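Local structure of restriction endonuclease PacI (Pseudomonas alcaligenes, 3M7K) at residues Cys4-Arg9 with Phe46-Phe51; Cys27-Asn32 with Ala53-Ser58; Leu89-Ser94 with Glu98-Gln103. The protein cleaves DNA at a rare eight-base-pair target as an HNH restriction endonuclease with a beta-beta-alpha-metal active site. One frame throughout, in Å; residues are numbered along the deposited sequence.

The three contacts run from an N-terminal four-cysteine zinc site to the magnesium-bearing active site. Contacts 1 and 2 interleave along the sequence and both use helix 48-55; their centres lie about 8 Å apart and both reach the same zinc ion, which C4 and C7 bind together with C27 of helix 25-40. Contact 3 comes later, on strand 90-93 and the loop leading to strand 105-108, with its centre about 12 Å from that of contact 2 and about 17 Å from that of contact 1. Y55 of contact 2 reaches the backbone of L89 in contact 3, and F51 and W54 pack on V91. DNA-binding helix, zinc site and cutting site thereby form one connected body.

Contact 1 (Cys4-Arg9 with Phe46-Phe51); sequences CPRCQR and FTKATF. With ZN (zinc ion), chain E; nucleotides of chain B.
K48 reaches from the start of helix 48-55 to the zinc-binding loop 4-9, where its NZ lies 3.3 Å from CG of R6. With CG anti to the backbone N (chi1 -178°) and the rest of the chain extended, the lysine spans the gap between two backbones that stay well apart. A single water joins the two sides: it donates to R6 O and accepts from K48 NZ, the latter bond 2.6 Å long.

The close-knit part lies within the loop. C4 SG and C7 SG bind the zinc ion at 2.3 and 2.5 Å, and C24 and C27 complete the site. C4 SG also accepts the backbone N-H of R6 and, weakly, that of C7, while C7 SG takes the N-H of R9 and its NE, the latter 3.1 Å away and in the guanidinium plane. These bonds probably temper the thiolate charge.

Across the segments the fit is much looser, a surface contact that buries little area. Here the R6 chain, bent at chi2 and chi3, carries its guanidinium to the DNA backbone, where NH1 donates to OP2 of DG3 of chain B (2.6 Å) and C2' of DA2 of chain B lies over the rim of one face. The whole is typical of a CxxC zinc knuckle in a four-cysteine site, used here beside a DNA backbone.

Contact 2 (Cys27-Asn32 with Ala53-Ser58); sequences CMTWQN and AWYGLS. With PT (platinum (II) ion), chain G; ZN (zinc ion), chain E; nucleotides of chain C.
T29 and Y55 carry all the surface buried between helix 25-40 and the end of helix 48-55. The threonine comes to the hydroxyl end of the tyrosine, its OG1 3.3 Å from Y55 OH and its CG2 near CE2, and the two side chains cross at about a right angle. Each hydroxyl is bonded outside the pair: T29 OG1 to K25 O one turn back in its own helix, and Y55 OH to L89 O, just ahead of strand 90-93 of the active site. Both residues are buried, and R61 adds a cation-pi contact with the tyrosine ring.

Farther along the same helix, N32 meets a base, probably as part of target recognition. Its CG stands anti to the carbonyl carbon (chi1 -77°), which turns the amide to the DNA. N32 OD1 accepts from N6 of DA3 of chain C at 2.9 Å. N32 ND2 donates to N7 of DA3 at 3.1 Å, so the amide grips the major-groove edge of the adenine by two bonds, while N32 CG lies 3.3 Å from C8 of DA2 of chain C. A leucine here would probably leave both N6 and N7 of DA3 without their mates. The geometry is typical of bidentate asparagine-adenine recognition from a major-groove helix.

Contact 3 (Leu89-Ser94 with Glu98-Gln103); sequences LGVDRS and EGYSPQ. With MG (magnesium ion), chain F; nucleotides of chain C; nucleotides of chain D.
The beta-beta-alpha-metal active site of this HNH enzyme is built in part from strand 90-93 and the loop that follows it, and here R93 and Y100 meet beside the cut DNA. The CG of R93 lies over the centre of the Y100 ring, 3.7 Å from its centroid, a CH-pi contact, while V91 CG1 comes in at the ring edge, 3.6 Å from Y100 CE1. L33 and A37 of helix 25-40 also touch the tyrosine.

Beyond CG the arginine bends at chi3 (-68°), which swings its guanidinium off the ring toward the phosphates, the two planes standing 75° apart. The edge of that group meets E98 O and the two phosphates. R93 NH1 donates to E98 O at 3.1 Å (angle 155°), nearly in the guanidinium plane; it also bonds to S96 O. NE gives a 2.8 Å bond to OP1 of DT1 of chain C, and NH2 one of 3.0 Å to OP1 of DT10 of chain D; NH2 also bonds to the OP1 of DT1 that NE holds. The arginine thus spans the two nucleotides at the break, its rotation set by bonds on both the loop side and the DNA side. Y100 OH donates to OP2 of DT1 of chain C at 2.6 Å, so the same phosphate is gripped by the tyrosine hydroxyl and the arginine together.

On the strand between V91 and R93, D92 turns from the loop and binds the magnesium ion through OD1 (2.4 Å). N113 is a further ligand, as is O3' of DT10 of chain D, at 2.5 Å. Water 2, another ligand, donates to R93 O and sits over one face of the guanidinium. A single ion held by protein side chains at the 3' oxygen of the break is characteristic of the beta-beta-alpha-metal (HNH) site with product bound.

Contact 1 (Cys4-Arg9 with Phe46-Phe51)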
# COMPACT_ATOMS: atom_id res chain seq x y z
N CYS A 4 30.53 12.74 10.18
CA CYS A 4 29.33 12.44 10.99
C CYS A 4 29.73 12.22 12.44
O CYS A 4 30.58 11.38 12.72
CB CYS A 4 28.58 11.20 10.47
SG CYS A 4 27.17 10.65 11.53
N PRO A 5 29.10 12.97 13.37
CA PRO A 5 29.52 12.91 14.77
C PRO A 5 29.18 11.57 15.43
O PRO A 5 29.68 11.29 16.52
CB PRO A 5 28.73 14.05 15.42
CG PRO A 5 27.52 14.18 14.58
CD PRO A 5 27.97 13.90 13.18
N ARG A 6 28.36 10.76 14.78
CA ARG A 6 27.94 9.47 15.33
C ARG A 6 28.81 8.29 14.86
O ARG A 6 29.33 7.54 15.70
CB ARG A 6 26.45 9.22 15.08
CG ARG A 6 25.97 7.84 15.50
CD ARG A 6 25.62 7.78 16.97
NE ARG A 6 24.17 7.72 17.16
CZ ARG A 6 23.54 6.81 17.89
NH1 ARG A 6 24.24 5.87 18.53
NH2 ARG A 6 22.22 6.83 18.00
N CYS A 7 28.98 8.13 13.54
CA CYS A 7 29.84 7.08 12.99
C CYS A 7 31.30 7.50 12.80
O CYS A 7 32.17 6.65 12.64
CB CYS A 7 29.29 6.52 11.67
SG CYS A 7 29.17 7.75 10.34
N GLN A 8 31.56 8.81 12.79
CA GLN A 8 32.89 9.39 12.55
C GLN A 8 33.35 9.33 11.09
O GLN A 8 34.50 9.67 10.78
CB GLN A 8 33.97 8.78 13.48
CG GLN A 8 33.61 8.78 14.96
CD GLN A 8 33.67 10.16 15.56
OE1 GLN A 8 34.71 10.57 16.07
NE2 GLN A 8 32.56 10.88 15.51
N ARG A 9 32.47 8.92 10.19
CA ARG A 9 32.84 8.83 8.78
C ARG A 9 32.91 10.19 8.12
O ARG A 9 32.15 11.10 8.47
CB ARG A 9 31.88 7.92 8.00
CG ARG A 9 31.96 6.45 8.37
CD ARG A 9 30.98 5.64 7.57
NE ARG A 9 29.60 6.15 7.70
CZ ARG A 9 28.63 5.89 6.84
NH1 ARG A 9 28.86 5.13 5.78
NH2 ARG A 9 27.41 6.40 7.04
N PHE A 46 22.41 -7.99 11.47
CA PHE A 46 23.35 -6.91 11.12
C PHE A 46 24.06 -6.39 12.38
O PHE A 46 23.44 -6.31 13.44
CB PHE A 46 22.63 -5.69 10.54
CG PHE A 46 22.28 -5.80 9.08
CD1 PHE A 46 20.96 -5.98 8.70
CD2 PHE A 46 23.27 -5.68 8.11
CE1 PHE A 46 20.61 -6.06 7.36
CE2 PHE A 46 22.94 -5.77 6.76
CZ PHE A 46 21.60 -5.96 6.38
N THR A 47 25.34 -6.05 12.26
CA THR A 47 25.98 -5.12 13.20
C THR A 47 26.00 -3.77 12.51
O THR A 47 25.80 -3.69 11.29
CB THR A 47 27.44 -5.50 13.52
OG1 THR A 47 28.22 -5.54 12.31
CG2 THR A 47 27.51 -6.82 14.27
N LYS A 48 26.24 -2.70 13.28
CA LYS A 48 26.27 -1.35 12.71
C LYS A 48 27.27 -1.27 11.56
O LYS A 48 26.95 -0.76 10.50
CB LYS A 48 26.56 -0.27 13.76
CG LYS A 48 26.53 1.15 13.18
CD LYS A 48 26.44 2.23 14.26
CE LYS A 48 26.07 3.58 13.65
NZ LYS A 48 26.32 4.73 14.58
N ALA A 49 28.48 -1.81 11.77
CA ALA A 49 29.55 -1.82 10.75
C ALA A 49 29.17 -2.55 9.43
O ALA A 49 29.43 -2.03 8.31
CB ALA A 49 30.86 -2.41 11.34
N THR A 50 28.58 -3.73 9.57
CA THR A 50 28.12 -4.46 8.39
C THR A 50 26.94 -3.73 7.74
O THR A 50 26.88 -3.65 6.50
CB THR A 50 27.81 -5.97 8.65
OG1 THR A 50 27.30 -6.55 7.43
CG2 THR A 50 26.76 -6.16 9.71
N PHE A 51 26.04 -3.17 8.54
CA PHE A 51 24.93 -2.40 7.97
C PHE A 51 25.41 -1.21 7.17
O PHE A 51 24.92 -0.97 6.08
CB PHE A 51 23.91 -1.92 9.01
CG PHE A 51 22.83 -1.04 8.41
CD1 PHE A 51 21.84 -1.58 7.60
CD2 PHE A 51 22.87 0.34 8.59
CE1 PHE A 51 20.86 -0.75 7.01
CE2 PHE A 51 21.92 1.17 8.01
CZ PHE A 51 20.91 0.63 7.22
ZN ZN E . 26.88 8.56 10.66
P DA B 2 26.82 9.57 20.15
OP1 DA B 2 27.65 8.34 20.11
OP2 DA B 2 26.22 10.10 18.89
O5' DA B 2 25.63 9.36 21.21
C5' DA B 2 25.85 8.70 22.46
C4' DA B 2 24.56 8.14 23.04
O4' DA B 2 23.67 9.20 23.47
C3' DA B 2 23.72 7.27 22.10
O3' DA B 2 23.18 6.16 22.82
C2' DA B 2 22.65 8.24 21.59
C1' DA B 2 22.41 9.10 22.82
N9 DA B 2 21.95 10.47 22.58
C8 DA B 2 22.49 11.39 21.72
N7 DA B 2 21.88 12.56 21.73
C5 DA B 2 20.88 12.39 22.67
C6 DA B 2 19.89 13.27 23.17
N6 DA B 2 19.78 14.52 22.71
N1 DA B 2 19.03 12.80 24.12
C2 DA B 2 19.17 11.54 24.56
N3 DA B 2 20.07 10.62 24.17
C4 DA B 2 20.91 11.11 23.22
P DG B 3 22.58 4.87 22.08
OP1 DG B 3 22.83 3.68 22.94
OP2 DG B 3 23.03 4.86 20.66
O5' DG B 3 21.01 5.15 22.13
C5' DG B 3 20.33 5.26 23.38
C4' DG B 3 18.94 5.80 23.12
O4' DG B 3 19.02 7.23 22.86
C3' DG B 3 18.24 5.19 21.90
O3' DG B 3 16.85 5.06 22.15
C2' DG B 3 18.50 6.24 20.83
C1' DG B 3 18.26 7.47 21.70
N9 DG B 3 18.57 8.75 21.07
C8 DG B 3 19.49 9.02 20.08
N7 DG B 3 19.51 10.28 19.72
C5 DG B 3 18.54 10.87 20.53
C6 DG B 3 18.10 12.22 20.59
O6 DG B 3 18.53 13.17 19.92
N1 DG B 3 17.09 12.41 21.55
C2 DG B 3 16.56 11.42 22.34
N2 DG B 3 15.59 11.77 23.20
N3 DG B 3 16.97 10.15 22.29
C4 DG B 3 17.95 9.95 21.36
O HOH W 1 28.80 4.63 15.35

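Contact 2 (Cys27-Asn32 with Ala53-Ser58)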
# COMPACT_ATOMS: atom_id res chain seq x y z
N CYS A 27 23.49 6.32 9.90
CA CYS A 27 23.33 6.24 11.35
C CYS A 27 21.86 6.29 11.75
O CYS A 27 21.42 5.52 12.61
CB CYS A 27 24.12 7.35 12.05
SG CYS A 27 25.93 7.09 12.15
N MET A 28 21.10 7.19 11.14
CA MET A 28 19.67 7.31 11.44
C MET A 28 18.93 6.05 10.97
O MET A 28 18.07 5.54 11.69
CB MET A 28 19.10 8.60 10.82
CG MET A 28 17.58 8.80 10.95
SD MET A 28 17.02 9.59 12.48
CE MET A 28 17.09 8.22 13.65
N THR A 29 19.27 5.54 9.79
CA THR A 29 18.61 4.32 9.31
C THR A 29 18.97 3.12 10.20
O THR A 29 18.10 2.32 10.52
CB THR A 29 18.86 4.06 7.83
OG1 THR A 29 18.38 5.17 7.08
CG2 THR A 29 18.09 2.83 7.37
N TRP A 30 20.22 3.02 10.63
CA TRP A 30 20.60 1.96 11.57
C TRP A 30 19.85 2.04 12.89
O TRP A 30 19.38 1.00 13.40
CB TRP A 30 22.12 1.93 11.83
CG TRP A 30 22.50 1.01 12.98
CD1 TRP A 30 22.96 1.38 14.21
CD2 TRP A 30 22.42 -0.42 13.00
NE1 TRP A 30 23.19 0.27 14.99
CE2 TRP A 30 22.87 -0.85 14.27
CE3 TRP A 30 22.01 -1.39 12.06
CZ2 TRP A 30 22.93 -2.20 14.64
CZ3 TRP A 30 22.08 -2.74 12.42
CH2 TRP A 30 22.54 -3.13 13.70
N GLN A 31 19.74 3.24 13.45
CA GLN A 31 18.98 3.48 14.69
C GLN A 31 17.53 3.02 14.53
O GLN A 31 16.98 2.32 15.40
CB GLN A 31 19.04 4.97 15.08
CG GLN A 31 18.33 5.36 16.38
CD GLN A 31 18.40 6.88 16.70
OE1 GLN A 31 17.44 7.47 17.21
NE2 GLN A 31 19.54 7.51 16.39
N ASN A 32 16.92 3.38 13.40
CA ASN A 32 15.54 3.01 13.12
C ASN A 32 15.41 1.50 13.00
O ASN A 32 14.47 0.92 13.53
CB ASN A 32 15.04 3.69 11.85
CG ASN A 32 14.68 5.17 12.07
OD1 ASN A 32 14.19 5.54 13.14
ND2 ASN A 32 14.93 6.00 11.06
N ALA A 53 28.28 -0.74 5.67
CA ALA A 53 28.87 -1.21 4.41
C ALA A 53 27.80 -1.66 3.43
O ALA A 53 27.91 -1.42 2.23
CB ALA A 53 29.89 -2.34 4.66
N TRP A 54 26.78 -2.33 3.96
CA TRP A 54 25.65 -2.80 3.16
C TRP A 54 24.88 -1.60 2.59
O TRP A 54 24.50 -1.61 1.41
CB TRP A 54 24.77 -3.71 4.00
CG TRP A 54 23.56 -4.28 3.30
CD1 TRP A 54 23.49 -5.44 2.57
CD2 TRP A 54 22.27 -3.69 3.25
NE1 TRP A 54 22.22 -5.61 2.07
CE2 TRP A 54 21.45 -4.55 2.47
CE3 TRP A 54 21.71 -2.52 3.78
CZ2 TRP A 54 20.09 -4.28 2.22
CZ3 TRP A 54 20.35 -2.25 3.53
CH2 TRP A 54 19.56 -3.13 2.76
N TYR A 55 24.69 -0.57 3.42
CA TYR A 55 23.85 0.57 3.05
C TYR A 55 24.52 1.44 1.99
O TYR A 55 23.85 2.14 1.22
CB TYR A 55 23.50 1.41 4.30
CG TYR A 55 22.29 2.34 4.15
CD1 TYR A 55 22.42 3.71 4.39
CD2 TYR A 55 21.03 1.86 3.80
CE1 TYR A 55 21.32 4.58 4.27
CE2 TYR A 55 19.92 2.72 3.67
CZ TYR A 55 20.08 4.08 3.92
OH TYR A 55 19.02 4.94 3.80
N GLY A 56 25.85 1.39 1.96
CA GLY A 56 26.63 2.18 1.02
C GLY A 56 26.36 3.67 1.09
O GLY A 56 26.13 4.25 2.17
N LEU A 57 26.36 4.29 -0.08
CA LEU A 57 26.24 5.74 -0.17
C LEU A 57 25.09 6.16 -1.06
O LEU A 57 24.71 5.45 -2.00
CB LEU A 57 27.54 6.34 -0.68
CG LEU A 57 28.76 6.15 0.22
CD1 LEU A 57 29.99 6.60 -0.51
CD2 LEU A 57 28.60 6.89 1.58
N SER A 58 24.57 7.35 -0.77
CA SER A 58 23.32 7.85 -1.35
C SER A 58 23.18 7.74 -2.86
O SER A 58 22.10 7.38 -3.37
CB SER A 58 23.13 9.29 -0.94
OG SER A 58 21.80 9.71 -1.19
PT PT G . 17.99 11.23 13.38
ZN ZN E . 26.88 8.56 10.66
P DA C 3 14.00 9.55 6.73
OP1 DA C 3 14.10 9.91 5.30
OP2 DA C 3 15.06 8.69 7.33
O5' DA C 3 13.92 10.84 7.63
C5' DA C 3 13.41 12.06 7.13
C4' DA C 3 13.29 13.08 8.26
O4' DA C 3 12.66 12.45 9.40
C3' DA C 3 14.59 13.65 8.83
O3' DA C 3 14.32 14.91 9.43
C2' DA C 3 14.96 12.64 9.92
C1' DA C 3 13.57 12.34 10.49
N9 DA C 3 13.43 11.00 11.07
C8 DA C 3 14.04 9.85 10.68
N7 DA C 3 13.69 8.80 11.39
C5 DA C 3 12.79 9.32 12.32
C6 DA C 3 12.03 8.74 13.37
N6 DA C 3 12.07 7.44 13.71
N1 DA C 3 11.20 9.54 14.08
C2 DA C 3 11.14 10.85 13.78
N3 DA C 3 11.79 11.50 12.82
C4 DA C 3 12.61 10.67 12.12
P DA C 2 11.84 3.38 5.97
OP1 DA C 2 11.72 3.64 4.52
OP2 DA C 2 13.10 2.83 6.50
O5' DA C 2 11.48 4.67 6.83
C5' DA C 2 10.72 5.74 6.22
C4' DA C 2 10.98 7.06 6.94
O4' DA C 2 10.45 7.00 8.29
C3' DA C 2 12.44 7.46 7.12
O3' DA C 2 12.56 8.91 7.01
C2' DA C 2 12.81 6.96 8.52
C1' DA C 2 11.48 7.08 9.26
N9 DA C 2 11.17 6.01 10.22
C8 DA C 2 11.80 4.80 10.42
N7 DA C 2 11.26 4.06 11.36
C5 DA C 2 10.19 4.82 11.80
C6 DA C 2 9.20 4.60 12.78
N6 DA C 2 9.14 3.48 13.51
N1 DA C 2 8.26 5.57 12.98
C2 DA C 2 8.33 6.69 12.25
N3 DA C 2 9.23 7.01 11.29
C4 DA C 2 10.13 6.02 11.12

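Contact 3 (Leu89-Ser94 with Glu98-Gln103)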
# COMPACT_ATOMS: atom_id res chain seq x y z
N LEU A 89 16.32 5.87 1.44
CA LEU A 89 15.67 4.59 1.18
C LEU A 89 15.81 3.68 2.38
O LEU A 89 16.81 3.76 3.11
CB LEU A 89 16.27 3.92 -0.05
CG LEU A 89 16.19 4.77 -1.32
CD1 LEU A 89 16.71 3.97 -2.47
CD2 LEU A 89 14.76 5.25 -1.62
N GLY A 90 14.81 2.83 2.59
CA GLY A 90 14.79 1.98 3.77
C GLY A 90 15.08 0.53 3.45
O GLY A 90 15.56 0.20 2.36
N VAL A 91 14.75 -0.33 4.40
CA VAL A 91 15.13 -1.74 4.31
C VAL A 91 13.91 -2.66 4.37
O VAL A 91 13.14 -2.60 5.33
CB VAL A 91 16.11 -2.12 5.46
CG1 VAL A 91 16.55 -3.57 5.33
CG2 VAL A 91 17.33 -1.19 5.47
N ASP A 92 13.73 -3.49 3.34
CA ASP A 92 12.67 -4.50 3.30
C ASP A 92 13.22 -5.83 3.81
O ASP A 92 14.27 -6.30 3.35
CB ASP A 92 12.18 -4.72 1.87
CG ASP A 92 11.24 -5.89 1.75
OD1 ASP A 92 10.31 -5.97 2.58
OD2 ASP A 92 11.41 -6.74 0.82
N ARG A 93 12.52 -6.43 4.75
CA ARG A 93 12.74 -7.83 5.13
C ARG A 93 12.02 -8.66 4.06
O ARG A 93 10.78 -8.80 4.10
CB ARG A 93 12.18 -8.08 6.53
CG ARG A 93 12.81 -7.17 7.60
CD ARG A 93 12.07 -7.25 8.95
NE ARG A 93 10.71 -6.68 8.92
CZ ARG A 93 9.59 -7.40 8.81
NH1 ARG A 93 9.65 -8.73 8.74
NH2 ARG A 93 8.40 -6.81 8.79
N SER A 94 12.79 -9.11 3.06
CA SER A 94 12.28 -9.85 1.90
C SER A 94 11.18 -10.83 2.26
O SER A 94 10.06 -10.75 1.77
CB SER A 94 13.42 -10.69 1.27
OG SER A 94 13.95 -10.01 0.16
N GLU A 98 10.68 -13.34 8.26
CA GLU A 98 12.05 -13.32 8.81
C GLU A 98 12.46 -11.91 9.21
O GLU A 98 11.85 -10.91 8.78
CB GLU A 98 13.08 -13.91 7.84
CG GLU A 98 13.26 -15.44 7.92
CD GLU A 98 13.90 -15.94 9.21
OE1 GLU A 98 14.33 -15.11 10.05
OE2 GLU A 98 13.97 -17.17 9.39
N GLY A 99 13.50 -11.84 10.04
CA GLY A 99 14.01 -10.58 10.58
C GLY A 99 14.95 -9.82 9.64
O GLY A 99 15.04 -10.11 8.44
N TYR A 100 15.65 -8.84 10.21
CA TYR A 100 16.67 -8.09 9.48
C TYR A 100 18.00 -8.83 9.48
O TYR A 100 18.53 -9.13 10.55
CB TYR A 100 16.89 -6.73 10.12
CG TYR A 100 15.79 -5.72 9.86
CD1 TYR A 100 15.70 -5.06 8.64
CD2 TYR A 100 14.87 -5.40 10.85
CE1 TYR A 100 14.72 -4.13 8.41
CE2 TYR A 100 13.86 -4.46 10.63
CZ TYR A 100 13.80 -3.82 9.41
OH TYR A 100 12.81 -2.89 9.16
N SER A 101 18.52 -9.11 8.29
CA SER A 101 19.79 -9.80 8.13
C SER A 101 20.34 -9.48 6.75
O SER A 101 19.58 -9.15 5.86
CB SER A 101 19.61 -11.32 8.29
OG SER A 101 18.97 -11.87 7.15
N PRO A 102 21.68 -9.59 6.56
CA PRO A 102 22.25 -9.44 5.23
C PRO A 102 21.54 -10.30 4.17
O PRO A 102 21.27 -9.81 3.08
CB PRO A 102 23.70 -9.91 5.43
CG PRO A 102 24.01 -9.46 6.84
CD PRO A 102 22.72 -9.69 7.61
N GLN A 103 21.23 -11.54 4.51
CA GLN A 103 20.57 -12.43 3.55
C GLN A 103 19.13 -12.01 3.25
O GLN A 103 18.69 -12.09 2.09
CB GLN A 103 20.65 -13.90 3.99
CG GLN A 103 19.95 -14.88 3.03
CD GLN A 103 20.50 -14.83 1.61
OE1 GLN A 103 21.70 -14.64 1.39
NE2 GLN A 103 19.61 -15.01 0.63
MG MG F . 9.12 -4.79 4.26
OP3 DT C 1 8.15 -2.87 10.12
P DT C 1 9.47 -2.91 9.43
OP1 DT C 1 9.79 -4.02 8.55
OP2 DT C 1 10.50 -2.73 10.44
O5' DT C 1 9.36 -1.57 8.55
C5' DT C 1 10.42 -0.85 8.06
C4' DT C 1 9.84 0.40 7.39
O4' DT C 1 8.54 0.70 7.94
C3' DT C 1 10.68 1.63 7.56
O3' DT C 1 10.63 2.42 6.37
C2' DT C 1 10.03 2.31 8.77
C1' DT C 1 8.55 1.95 8.60
N1 DT C 1 7.90 1.81 9.91
C2 DT C 1 6.94 2.72 10.29
O2 DT C 1 6.58 3.65 9.60
N3 DT C 1 6.40 2.51 11.52
C4 DT C 1 6.72 1.50 12.41
O4 DT C 1 6.17 1.42 13.50
C5 DT C 1 7.73 0.57 11.97
C7 DT C 1 8.15 -0.57 12.86
C6 DT C 1 8.27 0.76 10.74
P DT D 10 4.91 -6.44 8.87
OP1 DT D 10 5.55 -7.58 8.18
OP2 DT D 10 5.06 -6.20 10.33
O5' DT D 10 5.39 -5.09 8.15
C5' DT D 10 5.49 -5.07 6.75
C4' DT D 10 5.73 -3.66 6.23
O4' DT D 10 4.63 -2.84 6.66
C3' DT D 10 6.95 -2.92 6.75
O3' DT D 10 8.14 -3.39 6.13
C2' DT D 10 6.58 -1.49 6.37
C1' DT D 10 5.06 -1.49 6.63
N1 DT D 10 4.67 -0.89 7.98
C2 DT D 10 4.20 0.41 8.01
O2 DT D 10 4.08 1.09 7.00
N3 DT D 10 3.87 0.91 9.25
C4 DT D 10 3.99 0.22 10.44
O4 DT D 10 3.67 0.73 11.53
C5 DT D 10 4.50 -1.14 10.34
C7 DT D 10 4.68 -2.00 11.59
C6 DT D 10 4.82 -1.62 9.13
P DA C 2 11.84 3.38 5.97
OP1 DA C 2 11.72 3.64 4.52
OP2 DA C 2 13.10 2.83 6.50
O5' DA C 2 11.48 4.67 6.83
C5' DA C 2 10.72 5.74 6.22
C4' DA C 2 10.98 7.06 6.94
O4' DA C 2 10.45 7.00 8.29
C3' DA C 2 12.44 7.46 7.12
O3' DA C 2 12.56 8.91 7.01
C2' DA C 2 12.81 6.96 8.52
C1' DA C 2 11.48 7.08 9.26
N9 DA C 2 11.17 6.01 10.22
C8 DA C 2 11.80 4.80 10.42
N7 DA C 2 11.26 4.06 11.36
C5 DA C 2 10.19 4.82 11.80
C6 DA C 2 9.20 4.60 12.78
N6 DA C 2 9.14 3.48 13.51
N1 DA C 2 8.26 5.57 12.98
C2 DA C 2 8.33 6.69 12.25
N3 DA C 2 9.23 7.01 11.29
C4 DA C 2 10.13 6.02 11.12
O HOH W 2 9.04 -6.92 5.16
O HOH W 3 7.03 -4.96 3.16